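Local coordinates for acyl-CoA dehydrogenase domain protein Tcur3483 (Thermomonospora curvata, PDB 6WY9) that binds FAD, held here as dihydroflavine-adenine dinucleotide, and probably oxidises the CH-CH group of its substrates, as acyl-CoA dehydrogenases do, at residues G173-S179 with V228-Y233; D98-R102 with L268-R274; W79-G84 with L132-L136. All blocks are in the same frame, centred on the assembly; numbering follows the deposited sequence.

Contact 1: G173-S179 with V228-Y233; sequences GSKIFTS and VTATYY. With FDA (dihydroflavine-adenine dinucleotide), chain C.
Main-chain hydrogen bonds join Gly173 to Tyr233 and Lys175 to Thr231, two in each hydrogen-bonded pair, while Ser174 faces Tyr232 and Ile176 faces Ala230 in non-hydrogen-bonded pairs. Segments 173-176 and 228-233 run antiparallel, their axes 4.6 Å apart at closest. Beyond Ile176 the chain turns: Phe177 has left-handed backbone angles and Thr178 centres an inverse gamma turn, yet Thr178 N still reaches Thr229 O at 2.9 Å.

Hydroxyl groups extend the polar grip beyond the regular pairing. Thr229 OG1, set between its own backbone N and carbonyl carbon (chi1 71°), donates to Thr178 O over 2.9 Å, approaching tilted from the carbonyl plane. Thr178 OG1 meets Thr231 OG1 at 3.0 Å, the two side chains crossing at about a right angle, and Thr231 OG1 also pairs with Tyr233 OH at 2.8 Å. A chain of three hydroxyls thus ties the turn to the strand.

Carbon contacts fill in around these bonds. Val228 sends CG2 to the edge of the Phe177 ring, 4.1 Å from CD1, and its CG1 lies against the hydroxyl of Ser179. The Tyr233 ring lies with CE1 4.0 Å from Lys175 CG and with Ser174 CA at its edge, in the ring plane.

The flavin lies beside the turn. Ser179 N donates to FDA O4 at 3.2 Å. A weak second bond to the same oxygen comes from Ser179 OG, and Phe177 CB packs against the ring system near C9A. Thr147 N and Tyr146 N also bind the cofactor.

Strands 168-176 and 227-239 are the inner pair of an antiparallel sheet, flanked by 161-164 and 215-221. Lys175 NZ leads away to Ala190 O, Tyr146 O and Glu148, and Tyr233 packs on Ile187 and Leu189 of strand 186-192 in the other sheet.

Contact 2: D98-R102 with L268-R274; sequences DEVQR and LGGRMIR
Arg274 reaches from one helix to the acidic side chains of the other, and Asp98 and Glu99 receive its guanidinium group. From CB the chain keeps CG beside the backbone N and, bent at chi2, comes to lie along Asp98. CG lies 3.7 Å from Asp98 OD2, and CD passes near OD1 of the same carboxylate. Arg274 NE is 2.9 Å from Asp98 OD1, which sits above the guanidinium, over one face and close to CZ. It pairs by charge with Arg274 NH2 at 2.8 Å, the two planes 53° apart. NH2 also reaches Glu99 OE2 at 3.3 Å, a weak hydrogen bond within a second salt bridge. NH1 comes 3.5 Å from Arg102 CD; here two positive groups draw near each other, which the neighbouring carboxylates probably compensate.

Asp98 can meet this arginine because its CG is anti to the backbone N (chi1 -170°). Its OD2 approaches Gly270 O to 3.6 Å, two acceptors and not a bond, a closeness made possible because Gly270 has no side chain. Further along, Gln101 stretches over Leu268 and Arg271, its amide group lying against Leu268 CA and Arg271 CB. Arg271 itself runs on to Gln369 and a bound glycerol.

Segments 98-102 and 268-274 cross at -59°, their axes 9.3 Å apart at closest, joining the N-terminal helical part of the chain to the C-terminal one. Arg33 of helix 26-41 pairs with both acids, and Arg37 with Glu99. Three arginines from two helices therefore gather around two carboxylates, whose negative charge probably offsets the repulsion among them. Such a cluster would be expected to favour the ionised form of both acids, so that charge pairing, more than apolar burial, marks this partly solvent-accessible crossing.

Contact 3: W79-G84 with L132-L136; sequences WPKEYG and LPGIL
Loop 79-84 makes a short 3-10 turn at Lys81 and Glu82 and runs past the last turns of helix 125-136 with Tyr83 CA 7.6 Å from Leu132 CA and Gly84 CA equally far from Leu136 CA. Trp79 is directed at the helix. The six-membered part of its indole lies against both Leu132 and Ile135, obliquely: CH2 lies 3.5 Å from Ile135 CG2 and 3.8 Å from Leu132 CD2. Ile135 CG2 also touches CZ2, its side chain crossing the indole at about a right angle.

The two methyls of Leu132 divide their work, for while CD2 meets the tryptophan, CD1 packs 3.6 Å from Tyr83 CD1, and the leucine thus bridges the two aromatic rings. Leu136, with CG anti to the backbone N (chi1 -174°), swings its branched end back to the loop. There CD2 rests 3.6 Å from Gly84 O, and CD1 stands 4.2 Å from Trp79 CE3. Gly84 adopts positive phi (92°), and its lack of a side chain leaves room for Leu136 CD2.

Helix 109-122 completes the surroundings. Its Val112 O accepts a hydrogen bond from Trp79 NE1, so the indole is held at its polar edge while its benzene end packs on helix 125-136; Met120 touches both Tyr83 and Leu132, and Thr111 touches Ile135.

Contact 1 is the most buried of the three and the one that touches the cofactor; contact 3 is partly buried, and contact 2 lies at the surface. They share no helix or strand. Contact 1 joins two strands of the middle domain through backbone and hydroxyl hydrogen bonds, contact 3 packs a loop on a helix within the N-terminal domain through apolar side chains, and contact 2 links helices of the N- and C-terminal domains by charge. Along the chain, contact 1 is nested inside the loop closed by contact 2, whereas the segments of contacts 2 and 3 alternate. None touches another: their centres stand 25 to 29 Å apart.

Contact 1: G173-S179 with V228-Y233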
loop_
_atom_site.group_PDB
_atom_site.type_symbol
_atom_site.label_atom_id
_atom_site.label_comp_id
_atom_site.label_asym_id
_atom_site.label_seq_id
_atom_site.Cartn_x
_atom_site.Cartn_y
_atom_site.Cartn_z
ATOM N N GLY A 173 31.090 29.969 0.208
ATOM C CA GLY A 173 29.897 29.273 -0.244
ATOM C C GLY A 173 28.814 29.428 0.803
ATOM O O GLY A 173 28.855 30.346 1.624
ATOM N N SER A 174 27.877 28.493 0.774
ATOM C CA SER A 174 26.785 28.480 1.738
ATOM C C SER A 174 26.241 27.063 1.833
ATOM O O SER A 174 26.450 26.245 0.935
ATOM C CB SER A 174 25.673 29.429 1.311
ATOM O OG SER A 174 24.976 28.797 0.261
ATOM N N LYS A 175 25.520 26.787 2.928
ATOM C CA LYS A 175 24.842 25.516 3.133
ATOM C C LYS A 175 23.416 25.797 3.608
ATOM O O LYS A 175 23.095 26.897 4.054
ATOM C CB LYS A 175 25.572 24.621 4.155
ATOM C CG LYS A 175 27.037 24.284 3.778
ATOM C CD LYS A 175 27.117 23.209 2.673
ATOM C CE LYS A 175 28.578 23.017 2.197
ATOM N NZ LYS A 175 28.728 21.828 1.264
ATOM N N ILE A 176 22.562 24.796 3.532
ATOM C CA ILE A 176 21.159 25.006 3.860
ATOM C C ILE A 176 20.689 23.838 4.710
ATOM O O ILE A 176 21.152 22.702 4.561
ATOM C CB ILE A 176 20.298 25.198 2.568
ATOM C CG1 ILE A 176 18.823 25.469 2.921
ATOM C CG2 ILE A 176 20.409 23.968 1.681
ATOM C CD1 ILE A 176 18.047 26.318 1.890
ATOM N N PHE A 177 19.772 24.120 5.635
ATOM C CA PHE A 177 19.292 23.117 6.589
ATOM C C PHE A 177 20.421 22.607 7.504
ATOM O O PHE A 177 20.454 21.431 7.899
ATOM C CB PHE A 177 18.582 21.924 5.905
ATOM C CG PHE A 177 17.573 22.322 4.874
ATOM C CD1 PHE A 177 16.441 23.041 5.228
ATOM C CD2 PHE A 177 17.766 21.995 3.532
ATOM C CE1 PHE A 177 15.516 23.459 4.242
ATOM C CE2 PHE A 177 16.831 22.385 2.540
ATOM C CZ PHE A 177 15.705 23.121 2.908
ATOM N N THR A 178 21.315 23.501 7.898
ATOM C CA THR A 178 22.405 23.166 8.817
ATOM C C THR A 178 21.849 23.131 10.231
ATOM O O THR A 178 21.959 24.110 10.968
ATOM C CB THR A 178 23.526 24.202 8.726
ATOM O OG1 THR A 178 23.816 24.515 7.351
ATOM C CG2 THR A 178 24.776 23.677 9.401
ATOM N N SER A 179 21.310 21.976 10.647
ATOM C CA SER A 179 20.717 21.871 11.979
ATOM C C SER A 179 21.755 22.117 13.050
ATOM O O SER A 179 22.849 21.540 13.014
ATOM C CB SER A 179 20.099 20.491 12.250
ATOM O OG SER A 179 19.333 20.065 11.167
ATOM N N VAL A 228 15.983 25.084 11.942
ATOM C CA VAL A 228 17.323 24.793 11.427
ATOM C C VAL A 228 17.842 26.100 10.825
ATOM O O VAL A 228 17.315 27.167 11.153
ATOM C CB VAL A 228 17.300 23.596 10.452
ATOM C CG1 VAL A 228 16.817 22.318 11.202
ATOM C CG2 VAL A 228 16.388 23.872 9.255
ATOM N N THR A 229 18.877 26.070 9.978
ATOM C CA THR A 229 19.485 27.314 9.505
ATOM C C THR A 229 19.940 27.177 8.062
ATOM O O THR A 229 20.015 26.081 7.499
ATOM C CB THR A 229 20.709 27.740 10.345
ATOM O OG1 THR A 229 21.804 26.849 10.072
ATOM C CG2 THR A 229 20.394 27.697 11.843
ATOM N N ALA A 230 20.214 28.322 7.459
ATOM C CA ALA A 230 21.155 28.411 6.357
ATOM C C ALA A 230 22.446 28.963 6.956
ATOM O O ALA A 230 22.404 29.756 7.892
ATOM C CB ALA A 230 20.635 29.324 5.234
ATOM N N THR A 231 23.590 28.509 6.462
ATOM C CA THR A 231 24.850 29.054 6.925
ATOM C C THR A 231 25.594 29.608 5.727
ATOM O O THR A 231 25.413 29.135 4.598
ATOM C CB THR A 231 25.694 28.004 7.680
ATOM O OG1 THR A 231 25.796 26.791 6.908
ATOM C CG2 THR A 231 25.051 27.697 9.069
ATOM N N TYR A 232 26.382 30.651 5.978
ATOM C CA TYR A 232 27.095 31.402 4.949
ATOM C C TYR A 232 28.566 31.511 5.319
ATOM O O TYR A 232 28.898 31.730 6.487
ATOM C CB TYR A 232 26.490 32.821 4.761
ATOM C CG TYR A 232 25.013 32.736 4.466
ATOM C CD1 TYR A 232 24.560 32.523 3.170
ATOM C CD2 TYR A 232 24.071 32.809 5.489
ATOM C CE1 TYR A 232 23.212 32.404 2.895
ATOM C CE2 TYR A 232 22.700 32.695 5.216
ATOM C CZ TYR A 232 22.286 32.493 3.919
ATOM O OH TYR A 232 20.944 32.371 3.618
ATOM N N TYR A 233 29.438 31.375 4.305
ATOM C CA TYR A 233 30.897 31.387 4.468
ATOM C C TYR A 233 31.456 32.346 3.430
ATOM O O TYR A 233 31.452 32.050 2.227
ATOM C CB TYR A 233 31.501 29.985 4.314
ATOM C CG TYR A 233 30.717 28.961 5.105
ATOM C CD1 TYR A 233 29.560 28.408 4.589
ATOM C CD2 TYR A 233 31.117 28.586 6.388
ATOM C CE1 TYR A 233 28.806 27.471 5.331
ATOM C CE2 TYR A 233 30.400 27.693 7.117
ATOM C CZ TYR A 233 29.240 27.131 6.591
ATOM O OH TYR A 233 28.513 26.254 7.329
HETATM P PA FDA C . 16.190 17.264 -3.453
HETATM O O1A FDA C . 15.615 18.416 -4.213
HETATM O O2A FDA C . 17.601 16.757 -3.796
HETATM O O5B FDA C . 15.225 15.908 -3.766
HETATM C C5B FDA C . 13.909 16.232 -3.405
HETATM C C4B FDA C . 13.071 14.956 -3.606
HETATM O O4B FDA C . 13.354 14.506 -5.016
HETATM C C3B FDA C . 13.575 13.766 -2.787
HETATM O O3B FDA C . 12.982 13.693 -1.544
HETATM C C2B FDA C . 13.076 12.597 -3.618
HETATM O O2B FDA C . 11.611 12.409 -3.566
HETATM C C1B FDA C . 13.365 13.044 -5.085
HETATM N N9A FDA C . 14.623 12.547 -5.639
HETATM C C8A FDA C . 15.912 13.107 -5.544
HETATM N N7A FDA C . 16.815 12.417 -6.230
HETATM C C5A FDA C . 16.114 11.372 -6.791
HETATM C C6A FDA C . 16.538 10.301 -7.593
HETATM N N6A FDA C . 17.825 10.164 -7.967
HETATM N N1A FDA C . 15.652 9.376 -8.022
HETATM C C2A FDA C . 14.369 9.578 -7.599
HETATM N N3A FDA C . 13.814 10.543 -6.826
HETATM C C4A FDA C . 14.736 11.441 -6.446
HETATM N N1 FDA C . 21.627 18.722 5.691
HETATM C C2 FDA C . 22.911 19.038 6.181
HETATM O O2 FDA C . 23.862 19.213 5.387
HETATM N N3 FDA C . 23.034 19.132 7.563
HETATM C C4 FDA C . 21.974 18.947 8.480
HETATM O O4 FDA C . 22.180 19.076 9.680
HETATM C C4X FDA C . 20.699 18.632 7.892
HETATM N N5 FDA C . 19.598 18.437 8.728
HETATM C C5X FDA C . 18.348 18.626 8.203
HETATM C C6 FDA C . 17.286 18.860 8.997
HETATM C C7 FDA C . 16.015 19.076 8.408
HETATM C C7M FDA C . 14.924 19.326 9.279
HETATM C C8 FDA C . 15.824 19.027 7.078
HETATM C C8M FDA C . 14.498 19.239 6.463
HETATM C C9 FDA C . 16.906 18.753 6.259
HETATM C C9A FDA C . 18.163 18.569 6.825
HETATM N N10 FDA C . 19.275 18.287 6.013
HETATM C C10 FDA C . 20.537 18.544 6.556
HETATM C "C1'" FDA C . 19.111 18.339 4.532
HETATM C "C2'" FDA C . 18.844 16.932 3.927
HETATM O "O2'" FDA C . 19.963 16.184 3.950
HETATM C "C3'" FDA C . 18.335 17.251 2.448
HETATM O "O3'" FDA C . 17.050 17.837 2.474
HETATM C "C4'" FDA C . 18.363 15.995 1.589
HETATM O "O4'" FDA C . 19.693 15.673 1.373
HETATM C "C5'" FDA C . 17.542 16.266 0.299
HETATM O "O5'" FDA C . 18.180 17.294 -0.400
HETATM P P FDA C . 17.054 18.335 -0.975
HETATM O O1P FDA C . 16.321 18.779 0.197
HETATM O O2P FDA C . 17.791 19.339 -1.847
HETATM O O3P FDA C . 15.962 17.492 -1.900
#

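Contact 2: D98-R102 with L268-R274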
loop_
_atom_site.group_PDB
_atom_site.type_symbol
_atom_site.label_atom_id
_atom_site.label_comp_id
_atom_site.label_asym_id
_atom_site.label_seq_id
_atom_site.Cartn_x
_atom_site.Cartn_y
_atom_site.Cartn_z
ATOM N N ASP A 98 16.918 5.469 24.498
ATOM C CA ASP A 98 15.468 5.404 24.678
ATOM C C ASP A 98 15.034 6.263 25.857
ATOM O O ASP A 98 14.004 6.952 25.796
ATOM C CB ASP A 98 15.005 3.962 24.844
ATOM C CG ASP A 98 13.482 3.841 24.788
ATOM O OD1 ASP A 98 12.885 3.530 25.840
ATOM O OD2 ASP A 98 12.878 4.094 23.706
ATOM N N GLU A 99 15.845 6.295 26.908
ATOM C CA GLU A 99 15.429 7.012 28.104
ATOM C C GLU A 99 15.574 8.521 27.942
ATOM O O GLU A 99 14.735 9.266 28.457
ATOM C CB GLU A 99 16.209 6.493 29.324
ATOM C CG GLU A 99 15.728 5.085 29.780
ATOM C CD GLU A 99 14.288 5.083 30.292
ATOM O OE1 GLU A 99 13.908 6.031 31.011
ATOM O OE2 GLU A 99 13.516 4.156 29.950
ATOM N N VAL A 100 16.580 8.992 27.193
ATOM C CA VAL A 100 16.692 10.434 26.942
ATOM C C VAL A 100 15.484 10.932 26.147
ATOM O O VAL A 100 14.886 11.964 26.473
ATOM C CB VAL A 100 18.027 10.782 26.241
ATOM C CG1 VAL A 100 19.194 10.223 27.007
ATOM C CG2 VAL A 100 18.081 10.297 24.792
ATOM N N GLN A 101 15.094 10.191 25.111
ATOM C CA GLN A 101 13.900 10.563 24.356
ATOM C C GLN A 101 12.671 10.555 25.238
ATOM O O GLN A 101 11.841 11.472 25.184
ATOM C CB GLN A 101 13.702 9.610 23.188
ATOM C CG GLN A 101 14.728 9.858 22.149
ATOM C CD GLN A 101 14.689 8.855 21.056
ATOM O OE1 GLN A 101 15.191 7.742 21.208
ATOM N NE2 GLN A 101 14.111 9.240 19.925
ATOM N N ARG A 102 12.527 9.507 26.048
ATOM C CA ARG A 102 11.353 9.415 26.896
ATOM C C ARG A 102 11.249 10.637 27.800
ATOM O O ARG A 102 10.156 11.185 27.998
ATOM C CB ARG A 102 11.405 8.117 27.715
ATOM C CG ARG A 102 10.133 7.847 28.507
ATOM C CD ARG A 102 10.278 6.680 29.489
ATOM N NE ARG A 102 9.321 6.819 30.589
ATOM C CZ ARG A 102 9.429 7.742 31.545
ATOM N NH1 ARG A 102 8.522 7.807 32.510
ATOM N NH2 ARG A 102 10.454 8.609 31.529
ATOM N N LEU A 268 15.056 6.646 17.157
ATOM C CA LEU A 268 13.778 7.261 16.775
ATOM C C LEU A 268 12.675 6.223 16.732
ATOM O O LEU A 268 11.554 6.467 17.194
ATOM C CB LEU A 268 13.857 7.932 15.409
ATOM C CG LEU A 268 14.932 8.990 15.191
ATOM C CD1 LEU A 268 14.770 9.697 13.835
ATOM C CD2 LEU A 268 14.971 9.993 16.348
ATOM N N GLY A 269 12.957 5.081 16.103
ATOM C CA GLY A 269 12.011 3.983 16.129
ATOM C C GLY A 269 11.678 3.555 17.547
ATOM O O GLY A 269 10.529 3.241 17.853
ATOM N N GLY A 270 12.678 3.542 18.428
ATOM C CA GLY A 270 12.416 3.248 19.824
ATOM C C GLY A 270 11.339 4.152 20.395
ATOM O O GLY A 270 10.436 3.699 21.102
ATOM N N ARG A 271 11.390 5.436 20.040
ATOM C CA ARG A 271 10.398 6.385 20.528
ATOM C C ARG A 271 8.996 6.072 19.994
ATOM O O ARG A 271 8.002 6.181 20.724
ATOM C CB ARG A 271 10.820 7.802 20.139
ATOM C CG ARG A 271 9.848 8.816 20.663
ATOM C CD ARG A 271 10.400 10.216 20.731
ATOM N NE ARG A 271 9.367 11.066 21.302
ATOM C CZ ARG A 271 9.278 12.376 21.141
ATOM N NH1 ARG A 271 10.185 13.022 20.425
ATOM N NH2 ARG A 271 8.277 13.033 21.707
ATOM N N MET A 272 8.883 5.700 18.723
ATOM C CA MET A 272 7.563 5.344 18.195
ATOM C C MET A 272 7.005 4.068 18.830
ATOM O O MET A 272 5.773 3.904 18.949
ATOM C CB MET A 272 7.620 5.168 16.666
ATOM C CG MET A 272 7.976 6.458 15.932
ATOM S SD MET A 272 6.901 7.826 16.380
ATOM C CE MET A 272 5.233 7.152 16.162
ATOM N N ILE A 273 7.872 3.140 19.208
ATOM C CA ILE A 273 7.399 1.954 19.926
ATOM C C ILE A 273 6.784 2.360 21.263
ATOM O O ILE A 273 5.684 1.909 21.636
ATOM C CB ILE A 273 8.555 0.951 20.109
ATOM C CG1 ILE A 273 8.907 0.308 18.763
ATOM C CG2 ILE A 273 8.180 -0.152 21.135
ATOM C CD1 ILE A 273 10.189 -0.559 18.792
ATOM N N ARG A 274 7.472 3.240 21.999
ATOM C CA ARG A 274 6.928 3.725 23.275
ATOM C C ARG A 274 5.573 4.425 23.096
ATOM O O ARG A 274 4.653 4.253 23.914
ATOM C CB ARG A 274 7.923 4.676 23.958
ATOM C CG ARG A 274 9.241 4.038 24.372
ATOM C CD ARG A 274 9.028 2.769 25.188
ATOM N NE ARG A 274 10.171 2.408 26.029
ATOM C CZ ARG A 274 10.371 2.860 27.268
ATOM N NH1 ARG A 274 9.519 3.710 27.831
ATOM N NH2 ARG A 274 11.432 2.463 27.950
#

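Contact 3: W79-G84 with L132-L136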
loop_
_atom_site.group_PDB
_atom_site.type_symbol
_atom_site.label_atom_id
_atom_site.label_comp_id
_atom_site.label_asym_id
_atom_site.label_seq_id
_atom_site.Cartn_x
_atom_site.Cartn_y
_atom_site.Cartn_z
ATOM N N TRP A 79 31.429 5.272 23.975
ATOM C CA TRP A 79 32.719 5.447 23.325
ATOM C C TRP A 79 33.724 4.406 23.825
ATOM O O TRP A 79 33.645 3.951 24.970
ATOM C CB TRP A 79 33.268 6.837 23.600
ATOM C CG TRP A 79 32.757 7.915 22.699
ATOM C CD1 TRP A 79 31.641 7.881 21.914
ATOM C CD2 TRP A 79 33.367 9.194 22.482
ATOM N NE1 TRP A 79 31.517 9.066 21.219
ATOM C CE2 TRP A 79 32.561 9.889 21.553
ATOM C CE3 TRP A 79 34.517 9.820 22.983
ATOM C CZ2 TRP A 79 32.862 11.181 21.121
ATOM C CZ3 TRP A 79 34.818 11.101 22.549
ATOM C CH2 TRP A 79 33.988 11.769 21.630
ATOM N N PRO A 80 34.699 4.040 23.004
ATOM C CA PRO A 80 35.771 3.165 23.498
ATOM C C PRO A 80 36.495 3.821 24.664
ATOM O O PRO A 80 36.698 5.037 24.682
ATOM C CB PRO A 80 36.691 3.007 22.280
ATOM C CG PRO A 80 36.408 4.213 21.421
ATOM C CD PRO A 80 34.952 4.528 21.635
ATOM N N LYS A 81 36.900 3.013 25.647
ATOM C CA LYS A 81 37.643 3.608 26.755
ATOM C C LYS A 81 39.010 4.132 26.318
ATOM O O LYS A 81 39.592 4.970 27.012
ATOM C CB LYS A 81 37.782 2.615 27.903
ATOM C CG LYS A 81 38.212 3.277 29.201
ATOM C CD LYS A 81 37.533 2.655 30.405
ATOM C CE LYS A 81 38.385 2.865 31.648
ATOM N NZ LYS A 81 37.900 2.058 32.794
ATOM N N GLU A 82 39.528 3.670 25.179
ATOM C CA GLU A 82 40.743 4.256 24.614
ATOM C C GLU A 82 40.593 5.758 24.423
ATOM O O GLU A 82 41.556 6.515 24.588
ATOM C CB GLU A 82 41.080 3.588 23.274
ATOM C CG GLU A 82 41.103 2.049 23.297
ATOM C CD GLU A 82 39.724 1.413 23.548
ATOM O OE1 GLU A 82 39.101 1.694 24.597
ATOM O OE2 GLU A 82 39.255 0.634 22.689
ATOM N N TYR A 83 39.392 6.213 24.084
ATOM C CA TYR A 83 39.159 7.627 23.853
ATOM C C TYR A 83 38.390 8.265 24.997
ATOM O O TYR A 83 37.754 9.306 24.811
ATOM C CB TYR A 83 38.438 7.826 22.526
ATOM C CG TYR A 83 39.239 7.410 21.310
ATOM C CD1 TYR A 83 40.198 8.242 20.767
ATOM C CD2 TYR A 83 38.992 6.201 20.680
ATOM C CE1 TYR A 83 40.902 7.870 19.628
ATOM C CE2 TYR A 83 39.680 5.825 19.564
ATOM C CZ TYR A 83 40.629 6.656 19.038
ATOM O OH TYR A 83 41.298 6.248 17.916
ATOM N N GLY A 84 38.434 7.648 26.176
ATOM C CA GLY A 84 37.840 8.199 27.375
ATOM C C GLY A 84 36.420 7.786 27.645
ATOM O O GLY A 84 35.809 8.323 28.575
ATOM N N LEU A 132 38.018 15.651 20.727
ATOM C CA LEU A 132 37.307 14.572 21.405
ATOM C C LEU A 132 37.086 14.856 22.883
ATOM O O LEU A 132 35.969 14.604 23.367
ATOM C CB LEU A 132 38.038 13.241 21.211
ATOM C CG LEU A 132 38.016 12.725 19.774
ATOM C CD1 LEU A 132 38.491 11.284 19.763
ATOM C CD2 LEU A 132 36.628 12.834 19.187
ATOM N N PRO A 133 38.045 15.406 23.634
ATOM C CA PRO A 133 37.780 15.623 25.068
ATOM C C PRO A 133 36.625 16.585 25.306
ATOM O O PRO A 133 35.788 16.344 26.190
ATOM C CB PRO A 133 39.120 16.167 25.600
ATOM C CG PRO A 133 40.143 15.798 24.549
ATOM C CD PRO A 133 39.391 15.882 23.245
ATOM N N GLY A 134 36.547 17.663 24.525
ATOM C CA GLY A 134 35.475 18.624 24.694
ATOM C C GLY A 134 34.149 18.079 24.229
ATOM O O GLY A 134 33.099 18.434 24.777
ATOM N N ILE A 135 34.167 17.201 23.229
ATOM C CA ILE A 135 32.942 16.482 22.896
ATOM C C ILE A 135 32.504 15.641 24.089
ATOM O O ILE A 135 31.363 15.729 24.559
ATOM C CB ILE A 135 33.147 15.612 21.644
ATOM C CG1 ILE A 135 33.326 16.496 20.404
ATOM C CG2 ILE A 135 31.984 14.612 21.526
ATOM C CD1 ILE A 135 33.333 15.739 19.083
ATOM N N LEU A 136 33.427 14.829 24.604
ATOM C CA LEU A 136 33.167 13.996 25.767
ATOM C C LEU A 136 32.602 14.807 26.924
ATOM O O LEU A 136 31.606 14.415 27.543
ATOM C CB LEU A 136 34.460 13.289 26.174
ATOM C CG LEU A 136 34.400 12.243 27.282
ATOM C CD1 LEU A 136 33.487 11.057 26.912
ATOM C CD2 LEU A 136 35.825 11.783 27.626
#